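Local coordinates for YkuI protein (Bacillus subtilis, PDB 2BAS) that binds the second messenger cyclic di-GMP and is probably a phosphodiesterase that cleaves it, at residues A244-G249 against T283-K288; Q242-W245 against Y251-G254; E49-V54 against R273-F278; A174-G179 against L231-E236. All blocks are in the same frame, centred on the assembly; numbering follows the deposited sequence.

Contact 1: A244-G249 against T283-K288; sequences AWRNGG and THEKKK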
loop_
_atom_site.group_PDB
_atom_site.type_symbol
_atom_site.label_atom_id
_atom_site.label_comp_id
_atom_site.label_asym_id
_atom_site.label_seq_id
_atom_site.Cartn_x
_atom_site.Cartn_y
_atom_site.Cartn_z
ATOM N N ALA A 244 2.941 -16.389 3.430
ATOM C CA ALA A 244 1.671 -16.207 2.719
ATOM C C ALA A 244 0.497 -16.155 3.683
ATOM O O ALA A 244 -0.363 -15.270 3.615
ATOM C CB ALA A 244 1.469 -17.330 1.717
ATOM N N TRP A 245 0.483 -17.113 4.600
ATOM C CA TRP A 245 -0.578 -17.220 5.565
ATOM C C TRP A 245 -0.669 -16.006 6.495
ATOM O O TRP A 245 -1.771 -15.548 6.799
ATOM C CB TRP A 245 -0.407 -18.502 6.356
ATOM C CG TRP A 245 -1.422 -18.653 7.397
ATOM C CD1 TRP A 245 -2.636 -19.252 7.271
ATOM C CD2 TRP A 245 -1.340 -18.168 8.741
ATOM N NE1 TRP A 245 -3.314 -19.182 8.462
ATOM C CE2 TRP A 245 -2.542 -18.520 9.381
ATOM C CE3 TRP A 245 -0.363 -17.472 9.465
ATOM C CZ2 TRP A 245 -2.797 -18.215 10.710
ATOM C CZ3 TRP A 245 -0.613 -17.164 10.793
ATOM C CH2 TRP A 245 -1.823 -17.537 11.405
ATOM N N ARG A 246 0.466 -15.479 6.951
ATOM C CA ARG A 246 0.427 -14.338 7.879
ATOM C C ARG A 246 0.140 -13.033 7.129
ATOM O O ARG A 246 -0.220 -12.029 7.734
ATOM C CB ARG A 246 1.717 -14.250 8.716
ATOM C CG ARG A 246 2.666 -13.147 8.310
ATOM C CD ARG A 246 4.112 -13.592 8.314
ATOM N NE ARG A 246 4.725 -13.611 9.635
ATOM C CZ ARG A 246 6.010 -13.886 9.845
ATOM N NH1 ARG A 246 6.800 -14.165 8.811
ATOM N NH2 ARG A 246 6.507 -13.888 11.084
ATOM N N ASN A 247 0.274 -13.071 5.805
ATOM C CA ASN A 247 0.088 -11.889 4.971
ATOM C C ASN A 247 -1.146 -11.893 4.078
ATOM O O ASN A 247 -1.069 -11.521 2.909
ATOM C CB ASN A 247 1.352 -11.628 4.150
ATOM C CG ASN A 247 2.470 -11.055 4.997
ATOM O OD1 ASN A 247 2.472 -9.873 5.318
ATOM N ND2 ASN A 247 3.416 -11.898 5.377
ATOM N N GLY A 248 -2.280 -12.308 4.634
ATOM C CA GLY A 248 -3.559 -12.276 3.921
ATOM C C GLY A 248 -3.764 -13.240 2.766
ATOM O O GLY A 248 -4.734 -13.103 2.024
ATOM N N GLY A 249 -2.874 -14.217 2.614
ATOM C CA GLY A 249 -2.988 -15.212 1.539
ATOM C C GLY A 249 -4.248 -16.054 1.600
ATOM O O GLY A 249 -4.482 -16.764 2.577
ATOM N N THR A 283 -0.562 -20.456 16.780
ATOM C CA THR A 283 0.053 -20.427 18.117
ATOM C C THR A 283 1.312 -19.557 18.184
ATOM O O THR A 283 1.565 -18.902 19.195
ATOM C CB THR A 283 0.370 -21.846 18.634
ATOM O OG1 THR A 283 1.054 -22.578 17.612
ATOM C CG2 THR A 283 -0.913 -22.590 18.984
ATOM N N HIS A 284 2.092 -19.545 17.103
ATOM C CA HIS A 284 3.278 -18.694 17.037
ATOM C C HIS A 284 2.879 -17.224 16.920
ATOM O O HIS A 284 3.569 -16.354 17.460
ATOM C CB HIS A 284 4.217 -19.110 15.898
ATOM C CG HIS A 284 5.464 -18.280 15.808
ATOM N ND1 HIS A 284 6.471 -18.340 16.749
ATOM C CD2 HIS A 284 5.865 -17.368 14.889
ATOM C CE1 HIS A 284 7.437 -17.504 16.411
ATOM N NE2 HIS A 284 7.094 -16.904 15.286
ATOM N N GLU A 285 1.766 -16.957 16.232
ATOM C CA GLU A 285 1.258 -15.588 16.085
ATOM C C GLU A 285 0.555 -15.079 17.336
ATOM O O GLU A 285 0.687 -13.889 17.681
ATOM C CB GLU A 285 0.339 -15.437 14.878
ATOM C CG GLU A 285 1.068 -15.414 13.545
ATOM C CD GLU A 285 2.046 -14.253 13.388
ATOM O OE1 GLU A 285 1.780 -13.138 13.914
ATOM O OE2 GLU A 285 3.078 -14.471 12.707
ATOM N N LYS A 286 -0.191 -15.973 17.999
ATOM C CA LYS A 286 -0.847 -15.649 19.262
ATOM C C LYS A 286 0.230 -15.157 20.219
ATOM O O LYS A 286 0.135 -14.046 20.751
ATOM C CB LYS A 286 -1.564 -16.866 19.867
ATOM C CG LYS A 286 -2.700 -17.476 19.030
ATOM C CD LYS A 286 -3.959 -16.613 18.999
ATOM C CE LYS A 286 -4.905 -16.941 20.131
ATOM N NZ LYS A 286 -5.324 -18.358 20.088
ATOM N N LYS A 287 1.264 -15.986 20.387
ATOM C CA LYS A 287 2.404 -15.722 21.269
ATOM C C LYS A 287 3.107 -14.424 20.896
ATOM O O LYS A 287 3.519 -13.666 21.770
ATOM C CB LYS A 287 3.393 -16.897 21.228
ATOM C CG LYS A 287 4.572 -16.801 22.205
ATOM C CD LYS A 287 5.380 -18.103 22.297
ATOM C CE LYS A 287 6.175 -18.400 21.019
ATOM N NZ LYS A 287 6.787 -19.769 21.008
ATOM N N LYS A 288 3.221 -14.169 19.597
ATOM C CA LYS A 288 3.865 -12.968 19.094
ATOM C C LYS A 288 3.041 -11.713 19.386
ATOM O O LYS A 288 3.598 -10.679 19.732
ATOM C CB LYS A 288 4.116 -13.116 17.594
ATOM C CG LYS A 288 5.028 -12.070 16.985
ATOM C CD LYS A 288 5.476 -12.528 15.605
ATOM C CE LYS A 288 6.322 -11.482 14.906
ATOM N NZ LYS A 288 6.787 -12.035 13.601
#

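Contact 2: Q242-W245 against Y251-G254; sequences QYAW and YFQG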
loop_
_atom_site.group_PDB
_atom_site.type_symbol
_atom_site.label_atom_id
_atom_site.label_comp_id
_atom_site.label_asym_id
_atom_site.label_seq_id
_atom_site.Cartn_x
_atom_site.Cartn_y
_atom_site.Cartn_z
ATOM N N GLN A 242 4.409 -20.036 5.521
ATOM C CA GLN A 242 4.293 -19.192 6.706
ATOM C C GLN A 242 4.017 -17.758 6.280
ATOM O O GLN A 242 3.027 -17.159 6.702
ATOM C CB GLN A 242 5.582 -19.294 7.544
ATOM C CG GLN A 242 6.045 -18.009 8.262
ATOM C CD GLN A 242 5.285 -17.713 9.544
ATOM O OE1 GLN A 242 5.471 -18.382 10.572
ATOM N NE2 GLN A 242 4.437 -16.689 9.499
ATOM N N TYR A 243 4.868 -17.222 5.412
ATOM C CA TYR A 243 4.726 -15.841 4.995
ATOM C C TYR A 243 3.358 -15.550 4.379
ATOM O O TYR A 243 2.702 -14.578 4.765
ATOM C CB TYR A 243 5.849 -15.423 4.049
ATOM C CG TYR A 243 5.738 -13.979 3.659
ATOM C CD1 TYR A 243 6.348 -12.990 4.422
ATOM C CD2 TYR A 243 4.985 -13.593 2.539
ATOM C CE1 TYR A 243 6.226 -11.643 4.075
ATOM C CE2 TYR A 243 4.854 -12.253 2.183
ATOM C CZ TYR A 243 5.478 -11.284 2.957
ATOM O OH TYR A 243 5.359 -9.957 2.611
ATOM N N ALA A 244 2.941 -16.389 3.430
ATOM C CA ALA A 244 1.671 -16.207 2.719
ATOM C C ALA A 244 0.497 -16.155 3.683
ATOM O O ALA A 244 -0.363 -15.270 3.615
ATOM C CB ALA A 244 1.469 -17.330 1.717
ATOM N N TRP A 245 0.483 -17.113 4.600
ATOM C CA TRP A 245 -0.578 -17.220 5.565
ATOM C C TRP A 245 -0.669 -16.006 6.495
ATOM O O TRP A 245 -1.771 -15.548 6.799
ATOM C CB TRP A 245 -0.407 -18.502 6.356
ATOM C CG TRP A 245 -1.422 -18.653 7.397
ATOM C CD1 TRP A 245 -2.636 -19.252 7.271
ATOM C CD2 TRP A 245 -1.340 -18.168 8.741
ATOM N NE1 TRP A 245 -3.314 -19.182 8.462
ATOM C CE2 TRP A 245 -2.542 -18.520 9.381
ATOM C CE3 TRP A 245 -0.363 -17.472 9.465
ATOM C CZ2 TRP A 245 -2.797 -18.215 10.710
ATOM C CZ3 TRP A 245 -0.613 -17.164 10.793
ATOM C CH2 TRP A 245 -1.823 -17.537 11.405
ATOM N N TYR A 251 -5.239 -18.117 -1.215
ATOM C CA TYR A 251 -4.948 -19.329 -1.986
ATOM C C TYR A 251 -3.444 -19.535 -2.087
ATOM O O TYR A 251 -2.685 -18.567 -2.051
ATOM C CB TYR A 251 -5.563 -19.251 -3.379
ATOM C CG TYR A 251 -7.060 -19.026 -3.390
ATOM C CD1 TYR A 251 -7.599 -17.778 -3.715
ATOM C CD2 TYR A 251 -7.938 -20.060 -3.070
ATOM C CE1 TYR A 251 -8.982 -17.578 -3.737
ATOM C CE2 TYR A 251 -9.314 -19.872 -3.084
ATOM C CZ TYR A 251 -9.830 -18.634 -3.417
ATOM O OH TYR A 251 -11.197 -18.467 -3.426
ATOM N N PHE A 252 -3.023 -20.794 -2.218
ATOM C CA PHE A 252 -1.606 -21.148 -2.209
ATOM C C PHE A 252 -1.248 -22.176 -3.283
ATOM O O PHE A 252 -2.025 -23.094 -3.562
ATOM C CB PHE A 252 -1.218 -21.721 -0.847
ATOM C CG PHE A 252 -1.730 -20.939 0.332
ATOM C CD1 PHE A 252 -2.929 -21.295 0.953
ATOM C CD2 PHE A 252 -1.002 -19.874 0.853
ATOM C CE1 PHE A 252 -3.399 -20.584 2.057
ATOM C CE2 PHE A 252 -1.468 -19.155 1.969
ATOM C CZ PHE A 252 -2.662 -19.506 2.565
ATOM N N GLN A 253 -0.047 -22.049 -3.843
ATOM C CA GLN A 253 0.421 -22.922 -4.917
ATOM C C GLN A 253 1.943 -23.052 -4.906
ATOM O O GLN A 253 2.643 -22.057 -4.716
ATOM C CB GLN A 253 -0.025 -22.332 -6.254
ATOM C CG GLN A 253 0.307 -23.148 -7.492
ATOM C CD GLN A 253 -0.055 -22.414 -8.763
ATOM O OE1 GLN A 253 -0.661 -21.344 -8.719
ATOM N NE2 GLN A 253 0.312 -22.982 -9.906
ATOM N N GLY A 254 2.445 -24.268 -5.120
ATOM C CA GLY A 254 3.881 -24.523 -5.225
ATOM C C GLY A 254 4.345 -25.962 -4.993
ATOM O O GLY A 254 3.563 -26.833 -4.568
#

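Contact 3: E49-V54 against R273-F278; sequences EEQKVV and RLKTEF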
loop_
_atom_site.group_PDB
_atom_site.type_symbol
_atom_site.label_atom_id
_atom_site.label_comp_id
_atom_site.label_asym_id
_atom_site.label_seq_id
_atom_site.Cartn_x
_atom_site.Cartn_y
_atom_site.Cartn_z
ATOM N N GLU A 49 -9.508 -21.415 3.882
ATOM C CA GLU A 49 -10.626 -21.659 4.807
ATOM C C GLU A 49 -10.770 -23.146 5.122
ATOM O O GLU A 49 -10.605 -23.560 6.273
ATOM C CB GLU A 49 -11.944 -21.097 4.271
ATOM C CG GLU A 49 -11.848 -19.755 3.585
ATOM C CD GLU A 49 -12.043 -19.874 2.094
ATOM O OE1 GLU A 49 -13.107 -20.401 1.693
ATOM O OE2 GLU A 49 -11.152 -19.442 1.329
ATOM N N GLU A 50 -11.116 -23.931 4.101
ATOM C CA GLU A 50 -10.959 -25.381 4.143
ATOM C C GLU A 50 -9.519 -25.515 3.693
ATOM O O GLU A 50 -8.959 -24.554 3.165
ATOM C CB GLU A 50 -11.865 -26.080 3.122
ATOM C CG GLU A 50 -13.375 -25.908 3.327
ATOM C CD GLU A 50 -13.959 -24.685 2.629
ATOM O OE1 GLU A 50 -13.250 -24.052 1.816
ATOM O OE2 GLU A 50 -15.138 -24.362 2.886
ATOM N N GLN A 51 -8.888 -26.664 3.887
ATOM C CA GLN A 51 -7.534 -26.789 3.367
ATOM C C GLN A 51 -7.592 -27.696 2.147
ATOM O O GLN A 51 -6.969 -28.760 2.135
ATOM C CB GLN A 51 -6.533 -27.316 4.408
ATOM C CG GLN A 51 -6.953 -27.269 5.869
ATOM C CD GLN A 51 -7.395 -25.904 6.355
ATOM O OE1 GLN A 51 -6.725 -24.895 6.133
ATOM N NE2 GLN A 51 -8.529 -25.875 7.042
ATOM N N LYS A 52 -8.348 -27.270 1.130
ATOM C CA LYS A 52 -8.611 -28.109 -0.048
ATOM C C LYS A 52 -8.349 -27.465 -1.409
ATOM O O LYS A 52 -8.162 -26.248 -1.513
ATOM C CB LYS A 52 -10.045 -28.643 -0.019
ATOM C CG LYS A 52 -11.129 -27.625 -0.372
ATOM C CD LYS A 52 -12.386 -28.355 -0.847
ATOM C CE LYS A 52 -13.631 -27.484 -0.759
ATOM N NZ LYS A 52 -14.853 -28.295 -1.023
ATOM N N VAL A 53 -8.352 -28.303 -2.448
ATOM C CA VAL A 53 -8.111 -27.842 -3.805
ATOM C C VAL A 53 -9.348 -27.093 -4.333
ATOM O O VAL A 53 -10.469 -27.584 -4.243
ATOM C CB VAL A 53 -7.614 -28.987 -4.759
ATOM C CG1 VAL A 53 -6.915 -30.103 -3.963
ATOM C CG2 VAL A 53 -8.736 -29.564 -5.602
ATOM N N VAL A 54 -9.129 -25.887 -4.847
ATOM C CA VAL A 54 -10.208 -25.033 -5.354
ATOM C C VAL A 54 -10.155 -24.940 -6.880
ATOM O O VAL A 54 -11.117 -24.509 -7.522
ATOM C CB VAL A 54 -10.139 -23.617 -4.739
ATOM C CG1 VAL A 54 -10.522 -23.666 -3.278
ATOM C CG2 VAL A 54 -8.751 -23.018 -4.901
ATOM N N ARG A 273 -2.270 -32.252 6.579
ATOM C CA ARG A 273 -0.958 -31.630 6.675
ATOM C C ARG A 273 -1.092 -30.116 6.862
ATOM O O ARG A 273 -0.432 -29.538 7.724
ATOM C CB ARG A 273 -0.119 -31.972 5.442
ATOM C CG ARG A 273 1.220 -31.265 5.366
ATOM C CD ARG A 273 1.872 -31.534 4.026
ATOM N NE ARG A 273 2.888 -30.540 3.697
ATOM C CZ ARG A 273 3.674 -30.593 2.626
ATOM N NH1 ARG A 273 3.581 -31.597 1.767
ATOM N NH2 ARG A 273 4.565 -29.640 2.417
ATOM N N LEU A 274 -1.966 -29.491 6.070
ATOM C CA LEU A 274 -2.220 -28.048 6.162
ATOM C C LEU A 274 -2.925 -27.648 7.461
ATOM O O LEU A 274 -2.528 -26.674 8.098
ATOM C CB LEU A 274 -3.009 -27.542 4.945
ATOM C CG LEU A 274 -2.313 -27.503 3.574
ATOM C CD1 LEU A 274 -3.272 -27.015 2.475
ATOM C CD2 LEU A 274 -1.062 -26.617 3.613
ATOM N N LYS A 275 -3.958 -28.399 7.848
ATOM C CA LYS A 275 -4.707 -28.128 9.079
ATOM C C LYS A 275 -3.813 -27.977 10.308
ATOM O O LYS A 275 -3.982 -27.031 11.082
ATOM C CB LYS A 275 -5.775 -29.198 9.332
ATOM C CG LYS A 275 -7.206 -28.812 8.934
ATOM C CD LYS A 275 -8.009 -28.202 10.098
ATOM C CE LYS A 275 -7.684 -26.732 10.339
ATOM N NZ LYS A 275 -8.433 -26.159 11.493
ATOM N N THR A 276 -2.861 -28.892 10.478
ATOM C CA THR A 276 -1.945 -28.837 11.616
ATOM C C THR A 276 -0.848 -27.801 11.399
ATOM O O THR A 276 -0.460 -27.102 12.332
ATOM C CB THR A 276 -1.283 -30.208 11.947
ATOM O OG1 THR A 276 -0.227 -30.483 11.021
ATOM C CG2 THR A 276 -2.309 -31.353 11.939
ATOM N N GLU A 277 -0.352 -27.702 10.170
ATOM C CA GLU A 277 0.714 -26.757 9.865
ATOM C C GLU A 277 0.266 -25.309 10.112
ATOM O O GLU A 277 1.078 -24.458 10.494
ATOM C CB GLU A 277 1.238 -26.969 8.442
ATOM C CG GLU A 277 2.612 -26.350 8.178
ATOM C CD GLU A 277 3.458 -27.160 7.201
ATOM O OE1 GLU A 277 4.673 -27.303 7.464
ATOM O OE2 GLU A 277 2.919 -27.665 6.185
ATOM N N PHE A 278 -1.028 -25.045 9.923
ATOM C CA PHE A 278 -1.578 -23.726 10.219
ATOM C C PHE A 278 -1.705 -23.475 11.724
ATOM O O PHE A 278 -1.533 -22.339 12.178
ATOM C CB PHE A 278 -2.919 -23.478 9.510
ATOM C CG PHE A 278 -2.812 -23.344 8.006
ATOM C CD1 PHE A 278 -1.590 -23.058 7.388
ATOM C CD2 PHE A 278 -3.950 -23.461 7.206
ATOM C CE1 PHE A 278 -1.495 -22.929 5.995
ATOM C CE2 PHE A 278 -3.869 -23.329 5.812
ATOM C CZ PHE A 278 -2.639 -23.061 5.209
#

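Contact 4: A174-G179 against L231-E236; sequences AVDNIG and LYEDIE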
loop_
_atom_site.group_PDB
_atom_site.type_symbol
_atom_site.label_atom_id
_atom_site.label_comp_id
_atom_site.label_asym_id
_atom_site.label_seq_id
_atom_site.Cartn_x
_atom_site.Cartn_y
_atom_site.Cartn_z
ATOM N N ALA A 174 -7.146 -12.519 -12.920
ATOM C CA ALA A 174 -6.005 -12.539 -12.040
ATOM C C ALA A 174 -4.896 -11.742 -12.701
ATOM O O ALA A 174 -4.662 -11.897 -13.891
ATOM C CB ALA A 174 -5.557 -13.957 -11.819
ATOM N N VAL A 175 -4.250 -10.868 -11.934
ATOM C CA VAL A 175 -3.061 -10.161 -12.403
ATOM C C VAL A 175 -1.831 -10.884 -11.827
ATOM O O VAL A 175 -1.844 -11.357 -10.688
ATOM C CB VAL A 175 -3.091 -8.651 -12.054
ATOM C CG1 VAL A 175 -1.755 -7.998 -12.314
ATOM C CG2 VAL A 175 -4.153 -7.937 -12.883
ATOM N N ASP A 176 -0.781 -10.932 -12.582
ATOM C CA ASP A 176 0.420 -11.743 -12.345
ATOM C C ASP A 176 1.610 -10.834 -11.973
ATOM O O ASP A 176 1.579 -9.620 -12.212
ATOM C CB ASP A 176 0.765 -12.529 -13.616
ATOM C CG ASP A 176 1.590 -13.781 -13.338
ATOM O OD1 ASP A 176 1.980 -14.040 -12.137
ATOM O OD2 ASP A 176 1.897 -14.577 -14.306
ATOM N N ASN A 177 2.618 -11.478 -11.393
ATOM C CA ASN A 177 3.892 -10.838 -10.955
ATOM C C ASN A 177 3.681 -9.550 -10.139
ATOM O O ASN A 177 4.275 -8.500 -10.421
ATOM C CB ASN A 177 4.742 -10.439 -12.165
ATOM C CG ASN A 177 5.111 -11.616 -13.063
ATOM O OD1 ASN A 177 4.936 -12.768 -12.670
ATOM N ND2 ASN A 177 5.618 -11.393 -14.261
ATOM N N ILE A 178 2.851 -9.621 -9.131
ATOM C CA ILE A 178 2.594 -8.447 -8.288
ATOM C C ILE A 178 3.645 -8.376 -7.167
ATOM O O ILE A 178 4.052 -9.409 -6.605
ATOM C CB ILE A 178 1.193 -8.523 -7.682
ATOM C CG1 ILE A 178 0.090 -8.492 -8.746
ATOM C CG2 ILE A 178 0.889 -7.362 -6.730
ATOM C CD1 ILE A 178 0.139 -7.236 -9.624
ATOM N N GLY A 179 4.043 -7.141 -6.899
ATOM C CA GLY A 179 5.030 -6.810 -5.863
ATOM C C GLY A 179 6.409 -6.543 -6.474
ATOM O O GLY A 179 7.143 -5.644 -6.034
ATOM N N LEU A 231 -3.274 -14.610 -4.154
ATOM C CA LEU A 231 -2.783 -15.952 -4.432
ATOM C C LEU A 231 -1.248 -15.959 -4.384
ATOM O O LEU A 231 -0.584 -15.324 -5.214
ATOM C CB LEU A 231 -3.296 -16.410 -5.794
ATOM C CG LEU A 231 -2.775 -17.685 -6.457
ATOM C CD1 LEU A 231 -2.615 -18.822 -5.490
ATOM C CD2 LEU A 231 -3.716 -18.082 -7.589
ATOM N N TYR A 232 -0.687 -16.647 -3.397
ATOM C CA TYR A 232 0.763 -16.767 -3.311
ATOM C C TYR A 232 1.182 -18.011 -4.041
ATOM O O TYR A 232 0.765 -19.104 -3.680
ATOM C CB TYR A 232 1.235 -16.820 -1.863
ATOM C CG TYR A 232 1.081 -15.511 -1.141
ATOM C CD1 TYR A 232 -0.134 -15.139 -0.595
ATOM C CD2 TYR A 232 2.147 -14.637 -1.009
ATOM C CE1 TYR A 232 -0.277 -13.936 0.068
ATOM C CE2 TYR A 232 2.007 -13.434 -0.343
ATOM C CZ TYR A 232 0.795 -13.094 0.186
ATOM O OH TYR A 232 0.630 -11.901 0.836
ATOM N N GLU A 233 1.986 -17.830 -5.085
ATOM C CA GLU A 233 2.522 -18.936 -5.881
ATOM C C GLU A 233 4.029 -19.102 -5.658
ATOM O O GLU A 233 4.657 -18.295 -4.973
ATOM C CB GLU A 233 2.199 -18.757 -7.379
ATOM C CG GLU A 233 2.891 -17.600 -8.071
ATOM C CD GLU A 233 2.826 -17.690 -9.591
ATOM O OE1 GLU A 233 3.446 -18.610 -10.182
ATOM O OE2 GLU A 233 2.164 -16.821 -10.205
ATOM N N ASP A 234 4.595 -20.147 -6.265
ATOM C CA ASP A 234 6.000 -20.536 -6.095
ATOM C C ASP A 234 6.401 -20.760 -4.632
ATOM O O ASP A 234 7.496 -20.385 -4.217
ATOM C CB ASP A 234 6.945 -19.548 -6.790
ATOM C CG ASP A 234 6.980 -19.726 -8.308
ATOM O OD1 ASP A 234 6.793 -20.863 -8.804
ATOM O OD2 ASP A 234 7.208 -18.719 -9.016
ATOM N N ILE A 235 5.499 -21.362 -3.861
ATOM C CA ILE A 235 5.780 -21.769 -2.491
ATOM C C ILE A 235 6.544 -23.090 -2.541
ATOM O O ILE A 235 6.011 -24.121 -2.956
ATOM C CB ILE A 235 4.488 -21.945 -1.668
ATOM C CG1 ILE A 235 3.776 -20.605 -1.500
ATOM C CG2 ILE A 235 4.800 -22.529 -0.304
ATOM C CD1 ILE A 235 2.334 -20.727 -1.101
ATOM N N GLU A 236 7.803 -23.047 -2.125
ATOM C CA GLU A 236 8.664 -24.217 -2.195
ATOM C C GLU A 236 9.494 -24.454 -0.929
ATOM O O GLU A 236 10.514 -25.146 -0.972
ATOM C CB GLU A 236 9.552 -24.148 -3.443
ATOM C CG GLU A 236 10.468 -22.934 -3.538
ATOM C CD GLU A 236 11.313 -22.954 -4.802
ATOM O OE1 GLU A 236 10.737 -22.933 -5.913
ATOM O OE2 GLU A 236 12.557 -22.988 -4.684
HETATM O O HOH W 1 3.542 -14.566 -9.840
#

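Contact 1: A244-G249 against T283-K288
Trp245 and Arg246, in the last turn of helix 238-246 on the outside of the EAL barrel, meet Glu285 and Lys288 of the long helix 271-311 that leads away from it. The indole presents its benzo edge: Trp245 CZ3 lies 3.7 Å from Glu285 CG, which sits close to the ring plane. With CG anti to the backbone N (chi1 178°), the indole of Trp245 reaches across to the long helix. The Glu285 chain runs past it in the opposite direction and folds back at chi2, so that its carboxylate turns to Arg246. There a salt bridge joins Arg246 NE to Glu285 OE2 at 3.6 Å, with guanidinium and carboxylate planes 76° apart. This is an attraction of charges without a hydrogen bond. The extended Lys288 crosses Arg246 at about a right angle and brings its NZ beside Arg246 NH2, a pair of like charges and not a bond, whose repulsion Glu285 probably eases.

Such a contact shows how a linker helix can be laid against a barrel helix close to its C-terminal end. As helix 238-246 ends, Ala244 O accepts from Asn247 N at 3.2 Å and from Gly249 N at 2.9 Å, while Gly248 turns the chain with a positive phi of 70°. Ser369 and Leu375 of the second subunit pack on Trp245 and Glu285 respectively.

Contact 2: Q242-W245 against Y251-G254
Ala244 and Phe252 illustrate how a small residue on a helix and an aromatic one on the following strand close a beta-alpha-beta unit. The tight part of the contact is confined to one side of the phenyl ring. Ala244 CB lies 3.5 Å from Phe252 CE2 and 3.7 Å from Phe252 CD2, so the methyl meets the ring at its edge, near the ring plane, and does not cover a face. The backbone follows it: Trp245 N is 3.9 Å from Phe252 CE2, again at the edge. Phe252 has its CG anti to the carbonyl carbon (chi1 -46°), which carries the ring off the strand toward the helix. No hydrogen bond crosses here; the contact is apolar, and all three residues that touch are buried.

Away from this edge the contact between the two segments thins quickly. The indole of Trp245 leads off from the strand and turns instead to Phe278, with which it stacks. Gln242 points away from the strand on the partly exposed side of the helix, against Phe281 and Glu285.

Strand 249-252 lies between strand 229-233, parallel to it, and strand 38-47, antiparallel to it. Helix 238-246 covers the outer surface, where Ile235 and Leu257 also pack on Phe252; on the other side of the strand Gln253 bonds to Gln43, Glu57 and Lys197.

Contact 3: E49-V54 against R273-F278
Gln51 lies across three residues of helix 271-311, Leu274, Lys275 and Phe278, and each meets a different part of its side chain. At the root, Gln51 CB rests on Leu274 CB at 3.6 Å, with Leu274 CD1 alongside. One carbon further out, Gln51 CG touches Lys275 CG at 3.4 Å. Here the two chains cross at about a right angle, and Lys275, bent at both chi2 and chi3, runs beside the amide, with its CE 3.5 Å from Gln51 NE2. The glutamine itself bends at chi2 (-54°), which swings its amide over toward Phe278. Amide and phenyl planes are 81° apart, nearly perpendicular, and Gln51 OE1 comes in at the ring edge, 3.3 Å from Phe278 CE2 and close to the ring plane.

The loop between strands 38-47 and 53-64 is thereby laid on the first turns of the long helix, near its start. Lys275 sends its amino group onward to a salt bridge with Asp344 of the second subunit.

No hydrogen bond links the two segments: Gln51 NE2 makes a weak bond to Glu49 O in its own loop, at 3.2 Å. The chemistry implies an interface held mostly by van der Waals contact with carbon; the placing of Gln51 OE1 at the ring edge is consistent with a weak attraction to the C-H rim.

Contact 4: A174-G179 against L231-E236
Asp176 OD1 is held by the next residue's backbone and by a water that also reaches Glu233. Asn177 N donates to Asp176 OD1 at 2.7 Å, arriving from above the carboxylate, 40° out of its plane. The water donates to Asp176 OD1 at 2.8 Å and, more weakly, to Glu233 OE2 at 2.7 Å. Direct contact between the acids is limited to Asp176 OD1 and Glu233 OE2, 3.4 Å apart. Both are acceptors and no bond joins them, so the shared water is what links the pair. The side chains cross at about a right angle, yet their carboxylate planes are nearly parallel, 7° apart. Glu233 gets there by placing CG between its backbone N and carbonyl carbon (chi1 68°) and extending straight beyond it.

Acidic groups set close together where barrel strands end are consistent with the cyclic di-GMP site of EAL domains, which lies at this end of the barrel. Asp176 OD2 has a weak hydrogen bond with Thr148 OG1, and Lys197 forms a long, weak ion pair with Glu233.

Strands 172-178 and 229-233 are not neighbours in the sheet: strand 195-199, which carries Lys197, runs parallel between them, and helix 238-246 packs on Tyr232 from the outside.

In the fold
The four contacts run from the mouth of the barrel to its outer surface. Contact 4 is wholly polar, two acids bridged by water, and contact 2 is its apolar counterpart: both use strands of one sheet, 229-233 and 249-252 being neighbours in it. Contacts 2 and 1 share helix 238-246, whose one side meets the strand while another meets helix 271-311. That long helix also serves contact 3, and so ties contacts 1 and 3 together. Contact 2 is fully buried and contact 3 largely so, whereas contacts 1 and 4 are only partly buried; contact 1 mixes an aromatic edge with charge. Contacts 1 and 3 both touch the second subunit.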